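Local coordinates for protein L-ribulose 3-epimerase (Mesorhizobium loti, PDB 3VYL) that epimerises ketoses at C3, most efficiently L-ribulose, using a manganese-binding TIM barrel and accepting D-psicose and D-tagatose less well, at residues S14-Q17 against S18-E21; T91-L94 against T95-L98; W263-N266 against M267-A270. All coordinates share one frame; numbering follows the deposited sequence.

Interaction 1: residues S14-Q17 against S18-E21; sequences SSAQ and SELE
The first turn of helix 17-30, which follows strand 4-7 in the TIM barrel, is preceded by Ala16 at the N-cap position, and the Ala16 carbonyl meets Leu20 N. Leu20 N donates to Ala16 O at 2.8 Å in a nearly straight bond (167° at the hydrogen). Glu19 N also approaches Ala16 O, but that bond is weak. One residue on, Glu21 N reaches Gln17 O at 3.0 Å from well above the carbonyl plane. Just before the helix Ser14 forms an ST turn: Ser14 OG stands anti to its own backbone N (chi1 155°) and accepts from Ala16 N at 3.0 Å. Ser14 OG also rests against the start of the Glu19 side chain, 3.7 Å from Glu19 CB, while the Glu19 chain bends at chi2 and its carboxylate is bonded through OE1 to Ser12 OG. Leu20 turns toward the incoming loop: Leu20 CG lies beside the backbone N (chi1 -74°), which brings Leu20 CD1 to 3.3 Å from Ser15 O and Leu20 CD2 to 3.9 Å from Ser14 O. Buried Leu20 also packs on Val45, as does Ser15, in the loop between strand 34-37 and helix 47-57. Glu21 points its OE2 to a salt bridge with Arg53, tying helix 17-30 to the adjacent helix 47-57.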
ATOM      1  N   SER A  14      13.259  34.025  -9.917  1.00 45.96           N
ATOM      2  CA  SER A  14      13.601  35.419 -10.122  1.00 47.56           C
ATOM      3  C   SER A  14      12.566  36.349  -9.516  1.00 48.16           C
ATOM      4  O   SER A  14      11.383  36.012  -9.458  1.00 46.25           O
ATOM      5  CB  SER A  14      13.757  35.723 -11.610  1.00 46.98           C
ATOM      6  OG  SER A  14      13.524  37.103 -11.854  1.00 48.15           O
ATOM      7  N   SER A  15      13.036  37.527  -9.102  1.00 49.70           N
ATOM      8  CA  SER A  15      12.205  38.598  -8.553  1.00 49.20           C
ATOM      9  C   SER A  15      11.829  39.691  -9.568  1.00 48.80           C
ATOM     10  O   SER A  15      11.084  40.613  -9.233  1.00 47.21           O
ATOM     11  CB  SER A  15      12.903  39.245  -7.356  1.00 49.72           C
ATOM     12  OG  SER A  15      12.892  38.389  -6.230  1.00 53.65           O
ATOM     13  N   ALA A  16      12.336  39.606 -10.795  1.00 48.79           N
ATOM     14  CA  ALA A  16      11.945  40.562 -11.835  1.00 51.15           C
ATOM     15  C   ALA A  16      10.416  40.638 -11.940  1.00 52.97           C
ATOM     16  O   ALA A  16       9.740  39.611 -11.867  1.00 55.23           O
ATOM     17  CB  ALA A  16      12.560  40.176 -13.171  1.00 49.88           C
ATOM     18  N   GLN A  17       9.873  41.846 -12.093  1.00 55.17           N
ATOM     19  CA  GLN A  17       8.412  42.043 -12.119  1.00 56.31           C
ATOM     20  C   GLN A  17       7.714  41.308 -13.273  1.00 53.42           C
ATOM     21  O   GLN A  17       6.551  40.928 -13.161  1.00 53.77           O
ATOM     22  CB  GLN A  17       8.052  43.541 -12.131  1.00 59.96           C
ATOM     23  CG  GLN A  17       6.555  43.864 -11.994  1.00 65.25           C
ATOM     24  CD  GLN A  17       5.956  43.586 -10.605  1.00 67.22           C
ATOM     25  OE1 GLN A  17       4.772  43.242 -10.485  1.00 65.36           O
ATOM     26  NE2 GLN A  17       6.764  43.749  -9.555  1.00 67.15           N
ATOM     27  N   SER A  18       8.435  41.113 -14.369  1.00 50.88           N
ATOM     28  CA  SER A  18       7.929  40.377 -15.520  1.00 48.48           C
ATOM     29  C   SER A  18       7.867  38.867 -15.230  1.00 49.79           C
ATOM     30  O   SER A  18       6.974  38.163 -15.712  1.00 49.47           O
ATOM     31  CB  SER A  18       8.790  40.703 -16.749  1.00 46.61           C
ATOM     32  OG  SER A  18       9.371  39.548 -17.335  1.00 47.18           O
ATOM     33  N   GLU A  19       8.829  38.387 -14.440  1.00 49.55           N
ATOM     34  CA  GLU A  19       8.878  36.994 -13.989  1.00 47.27           C
ATOM     35  C   GLU A  19       7.878  36.694 -12.870  1.00 45.96           C
ATOM     36  O   GLU A  19       7.268  35.626 -12.861  1.00 45.75           O
ATOM     37  CB  GLU A  19      10.299  36.624 -13.543  1.00 46.61           C
ATOM     38  CG  GLU A  19      11.231  36.282 -14.688  1.00 47.41           C
ATOM     39  CD  GLU A  19      10.773  35.057 -15.455  1.00 49.05           C
ATOM     40  OE1 GLU A  19      11.025  33.928 -14.988  1.00 52.20           O
ATOM     41  OE2 GLU A  19      10.149  35.222 -16.519  1.00 48.46           O
ATOM     42  N   LEU A  20       7.728  37.633 -11.931  1.00 45.59           N
ATOM     43  CA  LEU A  20       6.720  37.552 -10.873  1.00 45.87           C
ATOM     44  C   LEU A  20       5.309  37.546 -11.459  1.00 48.20           C
ATOM     45  O   LEU A  20       4.405  36.883 -10.948  1.00 48.68           O
ATOM     46  CB  LEU A  20       6.870  38.725  -9.907  1.00 44.04           C
ATOM     47  CG  LEU A  20       8.044  38.737  -8.916  1.00 44.94           C
ATOM     48  CD1 LEU A  20       8.010  40.012  -8.083  1.00 43.94           C
ATOM     49  CD2 LEU A  20       8.060  37.516  -8.002  1.00 43.45           C
ATOM     50  N   GLU A  21       5.151  38.296 -12.540  1.00 50.32           N
ATOM     51  CA  GLU A  21       3.927  38.371 -13.308  1.00 52.77           C
ATOM     52  C   GLU A  21       3.631  37.007 -13.930  1.00 52.04           C
ATOM     53  O   GLU A  21       2.517  36.489 -13.822  1.00 50.09           O
ATOM     54  CB  GLU A  21       4.128  39.384 -14.427  1.00 57.27           C
ATOM     55  CG  GLU A  21       3.181  40.556 -14.401  1.00 63.83           C
ATOM     56  CD  GLU A  21       2.625  40.860 -15.778  1.00 71.70           C
ATOM     57  OE1 GLU A  21       2.841  41.987 -16.281  1.00 75.82           O
ATOM     58  OE2 GLU A  21       1.975  39.960 -16.361  1.00 73.25           O
TER

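Interaction 2: residues T91-L94 against T95-L98; sequences TIAL and TRDL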
ATOM      1  N   THR A  91      10.316  39.213   7.256  1.00 47.59           N
ATOM      2  CA  THR A  91       9.458  38.267   6.535  1.00 45.36           C
ATOM      3  C   THR A  91       7.980  38.423   6.904  1.00 42.00           C
ATOM      4  O   THR A  91       7.096  38.289   6.050  1.00 36.26           O
ATOM      5  CB  THR A  91       9.907  36.807   6.784  1.00 46.15           C
ATOM      6  OG1 THR A  91      11.323  36.702   6.579  1.00 48.47           O
ATOM      7  CG2 THR A  91       9.188  35.836   5.838  1.00 45.19           C
ATOM      8  N   ILE A  92       7.729  38.699   8.183  1.00 42.13           N
ATOM      9  CA  ILE A  92       6.376  38.956   8.668  1.00 41.41           C
ATOM     10  C   ILE A  92       5.780  40.182   7.964  1.00 43.72           C
ATOM     11  O   ILE A  92       4.731  40.082   7.308  1.00 45.14           O
ATOM     12  CB  ILE A  92       6.349  39.119  10.195  1.00 39.33           C
ATOM     13  CG1 ILE A  92       6.678  37.781  10.864  1.00 37.90           C
ATOM     14  CG2 ILE A  92       4.995  39.637  10.648  1.00 40.03           C
ATOM     15  CD1 ILE A  92       6.836  37.850  12.367  1.00 38.35           C
ATOM     16  N   ALA A  93       6.472  41.318   8.070  1.00 43.49           N
ATOM     17  CA  ALA A  93       6.049  42.556   7.416  1.00 43.85           C
ATOM     18  C   ALA A  93       5.861  42.377   5.908  1.00 45.34           C
ATOM     19  O   ALA A  93       4.942  42.958   5.316  1.00 47.06           O
ATOM     20  CB  ALA A  93       7.025  43.685   7.713  1.00 43.54           C
ATOM     21  N   LEU A  94       6.715  41.567   5.286  1.00 44.77           N
ATOM     22  CA  LEU A  94       6.499  41.216   3.882  1.00 45.85           C
ATOM     23  C   LEU A  94       5.147  40.505   3.664  1.00 45.74           C
ATOM     24  O   LEU A  94       4.363  40.916   2.810  1.00 47.29           O
ATOM     25  CB  LEU A  94       7.662  40.381   3.336  1.00 45.28           C
ATOM     26  CG  LEU A  94       7.551  39.950   1.869  1.00 46.20           C
ATOM     27  CD1 LEU A  94       7.769  41.125   0.927  1.00 48.37           C
ATOM     28  CD2 LEU A  94       8.541  38.842   1.554  1.00 48.88           C
ATOM     29  N   THR A  95       4.882  39.457   4.447  1.00 46.80           N
ATOM     30  CA  THR A  95       3.638  38.677   4.345  1.00 49.04           C
ATOM     31  C   THR A  95       2.427  39.593   4.532  1.00 50.17           C
ATOM     32  O   THR A  95       1.531  39.645   3.679  1.00 48.51           O
ATOM     33  CB  THR A  95       3.595  37.534   5.394  1.00 49.84           C
ATOM     34  OG1 THR A  95       4.751  36.698   5.247  1.00 49.19           O
ATOM     35  CG2 THR A  95       2.330  36.685   5.252  1.00 47.23           C
ATOM     36  N   ARG A  96       2.436  40.316   5.655  1.00 50.97           N
ATOM     37  CA  ARG A  96       1.401  41.288   6.002  1.00 51.47           C
ATOM     38  C   ARG A  96       1.109  42.256   4.856  1.00 49.93           C
ATOM     39  O   ARG A  96      -0.045  42.412   4.463  1.00 49.04           O
ATOM     40  CB  ARG A  96       1.799  42.047   7.270  1.00 52.31           C
ATOM     41  CG  ARG A  96       0.790  43.079   7.751  1.00 54.42           C
ATOM     42  CD  ARG A  96       1.492  44.174   8.538  1.00 55.46           C
ATOM     43  NE  ARG A  96       2.451  44.883   7.690  1.00 54.55           N
ATOM     44  CZ  ARG A  96       3.604  45.395   8.111  1.00 55.02           C
ATOM     45  NH1 ARG A  96       3.970  45.293   9.388  1.00 54.50           N
ATOM     46  NH2 ARG A  96       4.397  46.006   7.240  1.00 54.58           N
ATOM     47  N   ASP A  97       2.151  42.877   4.305  1.00 49.89           N
ATOM     48  CA  ASP A  97       1.970  43.886   3.259  1.00 50.62           C
ATOM     49  C   ASP A  97       1.513  43.280   1.945  1.00 50.66           C
ATOM     50  O   ASP A  97       0.927  43.965   1.102  1.00 52.24           O
ATOM     51  CB  ASP A  97       3.242  44.713   3.061  1.00 52.82           C
ATOM     52  CG  ASP A  97       3.504  45.673   4.215  1.00 55.73           C
ATOM     53  OD1 ASP A  97       4.606  46.261   4.261  1.00 58.31           O
ATOM     54  OD2 ASP A  97       2.616  45.844   5.080  1.00 56.76           O
ATOM     55  N   LEU A  98       1.754  41.988   1.780  1.00 50.83           N
ATOM     56  CA  LEU A  98       1.356  41.309   0.557  1.00 51.34           C
ATOM     57  C   LEU A  98      -0.094  40.806   0.658  1.00 51.13           C
ATOM     58  O   LEU A  98      -0.715  40.435  -0.347  1.00 50.08           O
ATOM     59  CB  LEU A  98       2.344  40.182   0.258  1.00 52.54           C
ATOM     60  CG  LEU A  98       2.866  39.958  -1.164  1.00 52.97           C
ATOM     61  CD1 LEU A  98       3.209  41.255  -1.877  1.00 52.96           C
ATOM     62  CD2 LEU A  98       4.085  39.048  -1.098  1.00 53.60           C
TER
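Residues 91-94 and 95-98 form consecutive turns near the C-terminal end of helix 78-98, with Thr91 O receiving two donors from Thr95. The backbone bonds run from residue i+4 to residue i: Arg96 N to Ile92 O is the straightest at 172°, whereas Leu98 N to Leu94 O is weak. Thr95 adds a side-chain bond to this pattern. Thr95 OG1 sits beside the backbone N (chi1 -56°) and donates to Thr91 O at 2.9 Å, while Thr95 N reaches the same oxygen at 3.0 Å from the opposite face of the carbonyl plane. This buried hydroxyl is thereby satisfied within the helix, and the Thr95 side chain can pack against Ile63 and Val142. A valine here would probably leave Thr91 O with the backbone N-H of the same residue as its sole donor from this turn, and place a methyl where the hydroxyl now bonds. Helix 78-98 is the crossover of the beta-alpha-beta unit joining strands 60-66 and 102-104. Thr91 and Leu98 also pack on Ile63 of the first of these strands, Leu94 meets Ile47 of helix 47-57, and Ile92 faces helix 120-139. On the exposed side, Arg96 bends at chi3 (62°) and turns its guanidinium back over Ala93, whose CA lies 3.7 Å above the centre of that plane and whose CB is 3.5 Å from Arg96 NH2. The guanidinium grips neighbouring Asp97 side-on, in its own plane: Arg96 NE to Asp97 OD2 at 2.8 Å and Arg96 NH2 to Asp97 OD1 at 3.0 Å. NH2 also reaches OD2, from above the same face of the carboxylate as NE, a salt bridge likely to restrain the guanidinium above Ala93.

Interaction 3: residues W263-N266 against M267-A270; sequences WTDN and MALA
Asp265 caps the N-terminus of helix 266-292, the long helix that comes after strand 238-240 and the short helix 250-255 of the TIM barrel. From the N-cap position Asp265 O accepts from Leu269 N at 3.1 Å, in the carbonyl plane and almost straight at the hydrogen (171°). Its carboxylate turns toward the first turn as well: CG lies opposite the backbone N across the CA-CB bond (chi1 179°), bringing Asp265 OD2 to 3.3 Å from Met267 N. That donor comes from above the carboxylate plane, and a weak bond from Ala268 N, 3.4 Å, also ends on Asp265 OD2. The negative group thus occupies the end of the helix where N-H groups lack partners in the preceding turn, and the helix dipole would probably favour its charge. Ala270 N continues the helical pattern by donating to Asn266 O at 3.1 Å. Beyond the cap, Ala268 CB lies against the other carboxylate oxygen, Asp265 OD1, and Ala268 packs on Arg286 of the second subunit. Met267, bent at chi2 and chi3, touches Asp29 and Ala30 of helix 17-30, while Ala270 packs on Ala30 and Trp11. On the buried side the loop folds back so that Trp263 meets Leu269, the two side chains crossing at about a right angle. The indole is bonded through NE1 to Ser242 OG. A CH-pi contact covers one face of the Trp263 five-membered ring, where Leu269 CD2 sits 3.6 Å from the ring centroid and 13° off the normal.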
ATOM      1  N   TRP A 263      11.557  16.607 -14.170  1.00 28.12           N
ATOM      2  CA  TRP A 263      10.645  17.152 -15.156  1.00 28.54           C
ATOM      3  C   TRP A 263      11.315  18.264 -15.907  1.00 29.54           C
ATOM      4  O   TRP A 263      12.347  18.785 -15.484  1.00 29.41           O
ATOM      5  CB  TRP A 263       9.356  17.651 -14.490  1.00 26.99           C
ATOM      6  CG  TRP A 263       9.590  18.573 -13.316  1.00 25.18           C
ATOM      7  CD1 TRP A 263       9.680  18.226 -11.975  1.00 24.52           C
ATOM      8  CD2 TRP A 263       9.776  20.033 -13.341  1.00 25.07           C
ATOM      9  NE1 TRP A 263       9.898  19.331 -11.191  1.00 24.35           N
ATOM     10  CE2 TRP A 263       9.973  20.444 -11.940  1.00 24.59           C
ATOM     11  CE3 TRP A 263       9.790  21.010 -14.340  1.00 24.86           C
ATOM     12  CZ2 TRP A 263      10.176  21.770 -11.580  1.00 24.81           C
ATOM     13  CZ3 TRP A 263      10.008  22.349 -13.962  1.00 24.86           C
ATOM     14  CH2 TRP A 263      10.198  22.715 -12.618  1.00 24.95           C
ATOM     15  N   THR A 264      10.713  18.635 -17.032  1.00 32.90           N
ATOM     16  CA  THR A 264      11.198  19.716 -17.897  1.00 33.36           C
ATOM     17  C   THR A 264      10.060  20.672 -18.176  1.00 33.26           C
ATOM     18  O   THR A 264      10.274  21.860 -18.374  1.00 35.67           O
ATOM     19  CB  THR A 264      11.682  19.174 -19.247  1.00 34.31           C
ATOM     20  OG1 THR A 264      10.745  18.191 -19.725  1.00 35.74           O
ATOM     21  CG2 THR A 264      13.059  18.528 -19.115  1.00 31.87           C
ATOM     22  N   ASP A 265       8.842  20.139 -18.177  1.00 33.70           N
ATOM     23  CA  ASP A 265       7.650  20.899 -18.525  1.00 32.77           C
ATOM     24  C   ASP A 265       6.832  21.178 -17.271  1.00 32.91           C
ATOM     25  O   ASP A 265       6.037  20.337 -16.839  1.00 33.40           O
ATOM     26  CB  ASP A 265       6.834  20.105 -19.547  1.00 33.10           C
ATOM     27  CG  ASP A 265       5.552  20.804 -19.965  1.00 34.02           C
ATOM     28  OD1 ASP A 265       4.789  20.174 -20.724  1.00 34.08           O
ATOM     29  OD2 ASP A 265       5.299  21.961 -19.546  1.00 36.03           O
ATOM     30  N   ASN A 266       7.012  22.360 -16.693  1.00 31.74           N
ATOM     31  CA  ASN A 266       6.335  22.678 -15.438  1.00 32.32           C
ATOM     32  C   ASN A 266       4.869  23.074 -15.515  1.00 32.61           C
ATOM     33  O   ASN A 266       4.213  23.171 -14.476  1.00 32.04           O
ATOM     34  CB  ASN A 266       7.107  23.706 -14.607  1.00 33.48           C
ATOM     35  CG  ASN A 266       7.455  24.954 -15.379  1.00 31.21           C
ATOM     36  OD1 ASN A 266       7.838  25.950 -14.786  1.00 32.72           O
ATOM     37  ND2 ASN A 266       7.352  24.901 -16.689  1.00 30.02           N
ATOM     38  N   MET A 267       4.348  23.308 -16.716  1.00 31.55           N
ATOM     39  CA  MET A 267       2.910  23.491 -16.834  1.00 31.10           C
ATOM     40  C   MET A 267       2.241  22.129 -16.707  1.00 30.50           C
ATOM     41  O   MET A 267       1.264  21.990 -15.973  1.00 30.52           O
ATOM     42  CB  MET A 267       2.503  24.173 -18.143  1.00 31.71           C
ATOM     43  CG  MET A 267       1.002  24.427 -18.263  1.00 31.32           C
ATOM     44  SD  MET A 267       0.287  25.321 -16.858  1.00 34.56           S
ATOM     45  CE  MET A 267       0.812  27.003 -17.164  1.00 31.91           C
ATOM     46  N   ALA A 268       2.777  21.133 -17.414  1.00 28.74           N
ATOM     47  CA  ALA A 268       2.257  19.774 -17.337  1.00 29.05           C
ATOM     48  C   ALA A 268       2.314  19.294 -15.886  1.00 29.81           C
ATOM     49  O   ALA A 268       1.323  18.827 -15.334  1.00 29.05           O
ATOM     50  CB  ALA A 268       3.041  18.843 -18.246  1.00 28.38           C
ATOM     51  N   LEU A 269       3.483  19.461 -15.276  1.00 30.46           N
ATOM     52  CA  LEU A 269       3.702  19.136 -13.888  1.00 29.96           C
ATOM     53  C   LEU A 269       2.655  19.784 -12.982  1.00 32.24           C
ATOM     54  O   LEU A 269       2.073  19.107 -12.134  1.00 35.53           O
ATOM     55  CB  LEU A 269       5.122  19.536 -13.466  1.00 28.31           C
ATOM     56  CG  LEU A 269       5.453  19.329 -11.987  1.00 27.51           C
ATOM     57  CD1 LEU A 269       5.922  17.902 -11.739  1.00 26.79           C
ATOM     58  CD2 LEU A 269       6.475  20.344 -11.511  1.00 26.04           C
ATOM     59  N   ALA A 270       2.403  21.080 -13.157  1.00 32.83           N
ATOM     60  CA  ALA A 270       1.457  21.781 -12.277  1.00 32.48           C
ATOM     61  C   ALA A 270      -0.004  21.341 -12.481  1.00 32.66           C
ATOM     62  O   ALA A 270      -0.685  20.983 -11.514  1.00 31.90           O
ATOM     63  CB  ALA A 270       1.604  23.284 -12.416  1.00 31.52           C
TER

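The three contacts follow in series along one closed barrel and do not touch. Interactions 1 and 3 are each at the start of a helix, their nearest atoms about 9 Å apart, and are connected by packing of Met267 and Ala270 on the far end of helix 17-30. Helix 47-57 relates interaction 1 to interaction 2, receiving Glu21 from one and Leu94 and Leu98 from the other; their centres are 18 Å apart. Interactions 2 and 3 are the most distant pair, with centres 29 Å apart. Interaction 1 lies away from the manganese site; the side chains of Thr91 and Leu269 are about 12 Å and 9 Å from those of the metal ligands Glu147 and Glu241, and that of Trp263 about 14 Å from the ion.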